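Side-chain contacts in response regulator aspartate phosphatase I (PDB 4I1A), which dephosphorylates the sporulation phosphotransferase Spo0F and activates ICEBs1 gene expression, excision and transfer by inactivating the repressor ImmR: residues 151-156 against 163-168; 309-314 against 345-350. One frame throughout, in Å; residues are numbered along the deposited sequence.

Both contacts are apolar and rich in aromatic rings, with Leu311 the aliphatic partner in contact 2, and lie in the all-helical tetratricopeptide-repeat part of the chain, on opposite sides of its centre. Contact 1 joins consecutive helices, 139-155 and 159-173, within the predicted TPR 2. Contact 2 closes over a longer, mostly helical stretch of chain, from helix 299-313 to helix 334-351 with helix 318-330 between, and so links the predicted TPR 5 and TPR 6. Their centres lie 36 Å apart and their nearest atoms about 21 Å, without touching. The model covers residues 101-374 of this apo form; the N-terminal three-helix bundle is not part of it, and both contacts lie in the repeat scaffold.

Contact 1. Residues 151-156 against 163-168; sequences YVYYYM and MNYANR
Tyr153, near the C-terminal end of helix 139-155, lies across from Tyr165 of helix 159-173 in a hairpin of two antiparallel helices, with 8.7 Å between Tyr153 CA and Tyr165 CA. Both residues direct CB toward the partner segment, and together they carry nearly all of the contact, which lies within the predicted TPR 2. The rings meet obliquely through their CD2 and CE2 atoms: Tyr153 CE2 is 3.9 Å from Tyr165 CE2, and Tyr153 CD2 is 4.0 Å from Tyr165 CD2. The planes are tilted by only 28°, yet the centroids of the Tyr153 and Tyr165 rings sit 5.9 Å apart, so the rings are slid past one another and hardly overlap. Tyr165 has CG opposite its carbonyl carbon (chi1 -79°), a torsion that lets its ring run in nearly the same direction as that of Tyr153, with the two hydroxyls pointing the same way. The Tyr165 hydroxyl makes a weak hydrogen bond to Glu130, while Phe161 meets the Tyr153 ring edge-to-face and Ile123 of helix 119-129 also packs on it. No hydrogen bond crosses between the segments, which implies that ring carbons in van der Waals contact, rather than the phenol oxygens, join the helices here.

Contact 2. Residues 309-314 against 345-350; sequences EGLFFS and ADYFHE
Tyr347 reaches from helix 334-351 to Leu311 and Phe312 on helix 299-313, joining the end of the predicted TPR 5 to the predicted TPR 6 of the tetratricopeptide-repeat fold; the short helix segments run at 40° to each other. Leu311 CG lies over one face of the Tyr347 ring, while Leu311 CD1 comes to 3.9 Å from Tyr347 CD1. Farther round the ring, Phe312 CE1 comes to 3.7 Å from Tyr347 CE2 with the planes at 86°. Tyr347 holds CG trans to its backbone N (chi1 173°), which sends the ring across to the other helix. Leu311 CD1 also touches Phe348 CZ, at 4.2 Å. Phe348 CE1 lies in plane at the edge of the tyrosine ring. With an alanine in place of Tyr347, Leu311 would probably lose the ring under its CG and Phe312 CE1 its aromatic partner. One shell out, Ile321 of helix 318-330 packs against both Leu311 and Phe348, and Tyr271 and Ala274 of helix 261-275 back Phe312. Leu311 CB lies 3.8 Å above the plane of the Phe312 ring, toward its rim. Within 309-314, Glu309 O takes two donors from opposite faces of its carbonyl plane: Phe313 N, and Ser314 OG at 2.7 Å.

Contact 1. Residues 151-156 against 163-168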
loop_
_atom_site.group_PDB
_atom_site.type_symbol
_atom_site.label_atom_id
_atom_site.label_comp_id
_atom_site.label_asym_id
_atom_site.label_seq_id
_atom_site.Cartn_x
_atom_site.Cartn_y
_atom_site.Cartn_z
ATOM N N TYR A 151 4.415 1.917 -13.488
ATOM C CA TYR A 151 4.731 2.489 -12.187
ATOM C C TYR A 151 4.403 3.983 -12.080
ATOM O O TYR A 151 3.809 4.417 -11.094
ATOM C CB TYR A 151 6.195 2.234 -11.841
ATOM C CG TYR A 151 6.511 2.461 -10.385
ATOM C CD1 TYR A 151 6.167 1.518 -9.424
ATOM C CD2 TYR A 151 7.147 3.623 -9.966
ATOM C CE1 TYR A 151 6.450 1.726 -8.082
ATOM C CE2 TYR A 151 7.434 3.839 -8.628
ATOM C CZ TYR A 151 7.085 2.888 -7.689
ATOM O OH TYR A 151 7.375 3.106 -6.359
ATOM N N VAL A 152 4.790 4.779 -13.073
ATOM C CA VAL A 152 4.439 6.196 -13.025
ATOM C C VAL A 152 2.910 6.348 -13.067
ATOM O O VAL A 152 2.335 7.156 -12.337
ATOM C CB VAL A 152 5.137 7.024 -14.144
ATOM C CG1 VAL A 152 5.043 6.324 -15.461
ATOM C CG2 VAL A 152 4.527 8.438 -14.243
ATOM N N TYR A 153 2.263 5.540 -13.905
ATOM C CA TYR A 153 0.812 5.509 -13.984
ATOM C C TYR A 153 0.173 5.126 -12.651
ATOM O O TYR A 153 -0.836 5.717 -12.252
ATOM C CB TYR A 153 0.360 4.569 -15.102
ATOM C CG TYR A 153 0.322 5.250 -16.447
ATOM C CD1 TYR A 153 -0.217 6.527 -16.580
ATOM C CD2 TYR A 153 0.834 4.630 -17.583
ATOM C CE1 TYR A 153 -0.262 7.166 -17.815
ATOM C CE2 TYR A 153 0.799 5.263 -18.827
ATOM C CZ TYR A 153 0.250 6.529 -18.932
ATOM O OH TYR A 153 0.214 7.161 -20.157
ATOM N N TYR A 154 0.772 4.156 -11.965
ATOM C CA TYR A 154 0.326 3.758 -10.634
ATOM C C TYR A 154 0.482 4.898 -9.627
ATOM O O TYR A 154 -0.306 5.025 -8.690
ATOM C CB TYR A 154 1.095 2.520 -10.166
ATOM C CG TYR A 154 0.733 2.048 -8.775
ATOM C CD1 TYR A 154 -0.560 1.634 -8.473
ATOM C CD2 TYR A 154 1.689 2.002 -7.765
ATOM C CE1 TYR A 154 -0.901 1.206 -7.201
ATOM C CE2 TYR A 154 1.360 1.567 -6.482
ATOM C CZ TYR A 154 0.063 1.171 -6.207
ATOM O OH TYR A 154 -0.275 0.734 -4.943
ATOM N N TYR A 155 1.497 5.732 -9.826
ATOM C CA TYR A 155 1.732 6.859 -8.930
ATOM C C TYR A 155 0.633 7.908 -9.111
ATOM O O TYR A 155 0.188 8.525 -8.145
ATOM C CB TYR A 155 3.115 7.466 -9.190
ATOM C CG TYR A 155 3.654 8.369 -8.094
ATOM C CD1 TYR A 155 3.292 9.712 -8.028
ATOM C CD2 TYR A 155 4.543 7.884 -7.139
ATOM C CE1 TYR A 155 3.787 10.544 -7.032
ATOM C CE2 TYR A 155 5.047 8.708 -6.143
ATOM C CZ TYR A 155 4.665 10.037 -6.093
ATOM O OH TYR A 155 5.161 10.860 -5.102
ATOM N N MET A 156 0.188 8.094 -10.348
ATOM C CA MET A 156 -0.842 9.082 -10.640
ATOM C C MET A 156 -2.231 8.479 -10.552
ATOM O O MET A 156 -3.212 9.108 -10.959
ATOM C CB MET A 156 -0.623 9.664 -12.027
ATOM C CG MET A 156 0.834 9.892 -12.314
ATOM S SD MET A 156 1.083 10.622 -13.922
ATOM C CE MET A 156 0.272 12.214 -13.668
ATOM N N MET A 163 -2.426 -0.804 -14.901
ATOM C CA MET A 163 -2.687 -2.235 -14.944
ATOM C C MET A 163 -2.482 -2.812 -16.341
ATOM O O MET A 163 -2.132 -3.980 -16.491
ATOM C CB MET A 163 -4.086 -2.537 -14.422
ATOM C CG MET A 163 -4.320 -4.000 -14.109
ATOM S SD MET A 163 -5.460 -4.188 -12.736
ATOM C CE MET A 163 -6.540 -2.780 -12.977
ATOM N N ASN A 164 -2.688 -1.990 -17.364
ATOM C CA ASN A 164 -2.430 -2.421 -18.734
ATOM C C ASN A 164 -0.934 -2.626 -18.954
ATOM O O ASN A 164 -0.501 -3.681 -19.423
ATOM C CB ASN A 164 -2.977 -1.408 -19.735
ATOM C CG ASN A 164 -2.902 -1.907 -21.180
ATOM O OD1 ASN A 164 -1.840 -1.882 -21.809
ATOM N ND2 ASN A 164 -4.039 -2.356 -21.712
ATOM N N TYR A 165 -0.142 -1.623 -18.596
ATOM C CA TYR A 165 1.298 -1.700 -18.804
ATOM C C TYR A 165 1.956 -2.727 -17.890
ATOM O O TYR A 165 2.981 -3.307 -18.242
ATOM C CB TYR A 165 1.953 -0.319 -18.677
ATOM C CG TYR A 165 1.780 0.516 -19.932
ATOM C CD1 TYR A 165 2.649 0.380 -21.010
ATOM C CD2 TYR A 165 0.734 1.426 -20.047
ATOM C CE1 TYR A 165 2.489 1.141 -22.166
ATOM C CE2 TYR A 165 0.562 2.183 -21.201
ATOM C CZ TYR A 165 1.443 2.035 -22.255
ATOM O OH TYR A 165 1.275 2.793 -23.394
ATOM N N ALA A 166 1.354 -2.960 -16.729
ATOM C CA ALA A 166 1.874 -3.938 -15.777
ATOM C C ALA A 166 1.695 -5.343 -16.328
ATOM O O ALA A 166 2.639 -6.140 -16.356
ATOM C CB ALA A 166 1.172 -3.802 -14.438
ATOM N N ASN A 167 0.480 -5.643 -16.775
ATOM C CA ASN A 167 0.199 -6.953 -17.359
ATOM C C ASN A 167 1.084 -7.304 -18.553
ATOM O O ASN A 167 1.529 -8.452 -18.681
ATOM C CB ASN A 167 -1.287 -7.091 -17.718
ATOM C CG ASN A 167 -2.149 -7.383 -16.502
ATOM O OD1 ASN A 167 -1.803 -8.227 -15.669
ATOM N ND2 ASN A 167 -3.270 -6.684 -16.389
ATOM N N ARG A 168 1.338 -6.324 -19.420
ATOM C CA ARG A 168 2.178 -6.551 -20.600
ATOM C C ARG A 168 3.591 -6.934 -20.182
ATOM O O ARG A 168 4.197 -7.822 -20.772
ATOM C CB ARG A 168 2.221 -5.319 -21.512
ATOM C CG ARG A 168 0.932 -5.025 -22.267
ATOM C CD ARG A 168 1.182 -4.004 -23.367
ATOM N NE ARG A 168 2.288 -4.410 -24.238
ATOM C CZ ARG A 168 2.146 -5.031 -25.408
ATOM N NH1 ARG A 168 0.936 -5.320 -25.873
ATOM N NH2 ARG A 168 3.217 -5.361 -26.123
#

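Contact 2. Residues 309-314 against 345-350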
loop_
_atom_site.group_PDB
_atom_site.type_symbol
_atom_site.label_atom_id
_atom_site.label_comp_id
_atom_site.label_asym_id
_atom_site.label_seq_id
_atom_site.Cartn_x
_atom_site.Cartn_y
_atom_site.Cartn_z
ATOM N N GLU A 309 -5.240 4.260 19.509
ATOM C CA GLU A 309 -5.229 4.562 20.928
ATOM C C GLU A 309 -6.510 5.235 21.390
ATOM O O GLU A 309 -7.085 4.867 22.424
ATOM C CB GLU A 309 -4.047 5.457 21.285
ATOM C CG GLU A 309 -3.924 5.682 22.790
ATOM C CD GLU A 309 -2.735 6.559 23.140
ATOM O OE1 GLU A 309 -1.990 6.940 22.206
ATOM O OE2 GLU A 309 -2.556 6.874 24.343
ATOM N N GLY A 310 -6.960 6.228 20.628
ATOM C CA GLY A 310 -8.161 6.959 21.006
ATOM C C GLY A 310 -9.385 6.073 20.857
ATOM O O GLY A 310 -10.329 6.170 21.624
ATOM N N LEU A 311 -9.350 5.214 19.846
ATOM C CA LEU A 311 -10.409 4.255 19.570
ATOM C C LEU A 311 -10.447 3.140 20.618
ATOM O O LEU A 311 -11.514 2.800 21.110
ATOM C CB LEU A 311 -10.156 3.646 18.182
ATOM C CG LEU A 311 -11.182 3.639 17.046
ATOM C CD1 LEU A 311 -12.128 4.817 17.083
ATOM C CD2 LEU A 311 -10.430 3.595 15.728
ATOM N N PHE A 312 -9.294 2.559 20.960
ATOM C CA PHE A 312 -9.300 1.304 21.730
ATOM C C PHE A 312 -8.565 1.296 23.070
ATOM O O PHE A 312 -8.937 0.536 23.970
ATOM C CB PHE A 312 -8.738 0.142 20.878
ATOM C CG PHE A 312 -9.470 -0.079 19.572
ATOM C CD1 PHE A 312 -10.792 -0.504 19.558
ATOM C CD2 PHE A 312 -8.832 0.121 18.361
ATOM C CE1 PHE A 312 -11.465 -0.702 18.359
ATOM C CE2 PHE A 312 -9.503 -0.074 17.165
ATOM C CZ PHE A 312 -10.823 -0.496 17.166
ATOM N N PHE A 313 -7.506 2.096 23.193
ATOM C CA PHE A 313 -6.525 1.879 24.261
ATOM C C PHE A 313 -6.383 3.018 25.282
ATOM O O PHE A 313 -5.411 3.084 26.033
ATOM C CB PHE A 313 -5.172 1.524 23.634
ATOM C CG PHE A 313 -5.231 0.309 22.744
ATOM C CD1 PHE A 313 -5.749 -0.892 23.219
ATOM C CD2 PHE A 313 -4.804 0.376 21.429
ATOM C CE1 PHE A 313 -5.810 -2.011 22.401
ATOM C CE2 PHE A 313 -4.866 -0.745 20.594
ATOM C CZ PHE A 313 -5.365 -1.933 21.078
ATOM N N SER A 314 -7.360 3.910 25.294
ATOM C CA SER A 314 -7.464 4.942 26.309
ATOM C C SER A 314 -8.828 4.704 26.916
ATOM O O SER A 314 -9.375 3.600 26.802
ATOM C CB SER A 314 -7.365 6.336 25.685
ATOM O OG SER A 314 -8.014 6.391 24.419
ATOM N N ALA A 345 -15.811 6.495 11.543
ATOM C CA ALA A 345 -17.242 6.752 11.413
ATOM C C ALA A 345 -18.056 5.471 11.531
ATOM O O ALA A 345 -19.102 5.477 12.197
ATOM C CB ALA A 345 -17.554 7.455 10.105
ATOM N N ASP A 346 -17.596 4.382 10.895
ATOM C CA ASP A 346 -18.340 3.113 10.971
ATOM C C ASP A 346 -18.416 2.616 12.412
ATOM O O ASP A 346 -19.475 2.222 12.908
ATOM C CB ASP A 346 -17.726 2.020 10.082
ATOM C CG ASP A 346 -17.909 2.294 8.595
ATOM O OD1 ASP A 346 -18.668 3.226 8.239
ATOM O OD2 ASP A 346 -17.283 1.582 7.783
ATOM N N TYR A 347 -17.272 2.660 13.073
ATOM C CA TYR A 347 -17.136 2.234 14.452
ATOM C C TYR A 347 -18.087 2.971 15.404
ATOM O O TYR A 347 -18.730 2.349 16.248
ATOM C CB TYR A 347 -15.669 2.387 14.894
ATOM C CG TYR A 347 -15.448 2.137 16.364
ATOM C CD1 TYR A 347 -15.607 3.159 17.297
ATOM C CD2 TYR A 347 -15.104 0.875 16.825
ATOM C CE1 TYR A 347 -15.416 2.931 18.645
ATOM C CE2 TYR A 347 -14.924 0.637 18.177
ATOM C CZ TYR A 347 -15.074 1.668 19.081
ATOM O OH TYR A 347 -14.875 1.437 20.436
ATOM N N PHE A 348 -18.170 4.289 15.272
ATOM C CA PHE A 348 -19.079 5.071 16.106
ATOM C C PHE A 348 -20.545 4.821 15.737
ATOM O O PHE A 348 -21.433 4.879 16.597
ATOM C CB PHE A 348 -18.739 6.567 16.049
ATOM C CG PHE A 348 -17.476 6.926 16.787
ATOM C CD1 PHE A 348 -17.221 6.396 18.041
ATOM C CD2 PHE A 348 -16.521 7.751 16.205
ATOM C CE1 PHE A 348 -16.038 6.703 18.722
ATOM C CE2 PHE A 348 -15.349 8.060 16.873
ATOM C CZ PHE A 348 -15.107 7.533 18.133
ATOM N N HIS A 349 -20.797 4.535 14.465
ATOM C CA HIS A 349 -22.133 4.132 14.053
ATOM C C HIS A 349 -22.540 2.830 14.753
ATOM O O HIS A 349 -23.644 2.724 15.283
ATOM C CB HIS A 349 -22.205 3.976 12.538
ATOM C CG HIS A 349 -23.481 3.371 12.060
ATOM N ND1 HIS A 349 -24.576 4.129 11.683
ATOM C CD2 HIS A 349 -23.854 2.078 11.898
ATOM C CE1 HIS A 349 -25.558 3.327 11.315
ATOM N NE2 HIS A 349 -25.143 2.076 11.437
ATOM N N GLU A 350 -21.633 1.856 14.789
ATOM C CA GLU A 350 -21.926 0.579 15.432
ATOM C C GLU A 350 -22.182 0.746 16.921
ATOM O O GLU A 350 -22.960 -0.002 17.496
ATOM C CB GLU A 350 -20.807 -0.441 15.183
ATOM C CG GLU A 350 -20.759 -0.964 13.750
ATOM C CD GLU A 350 -22.054 -1.659 13.325
ATOM O OE1 GLU A 350 -22.652 -2.388 14.153
ATOM O OE2 GLU A 350 -22.465 -1.480 12.156
#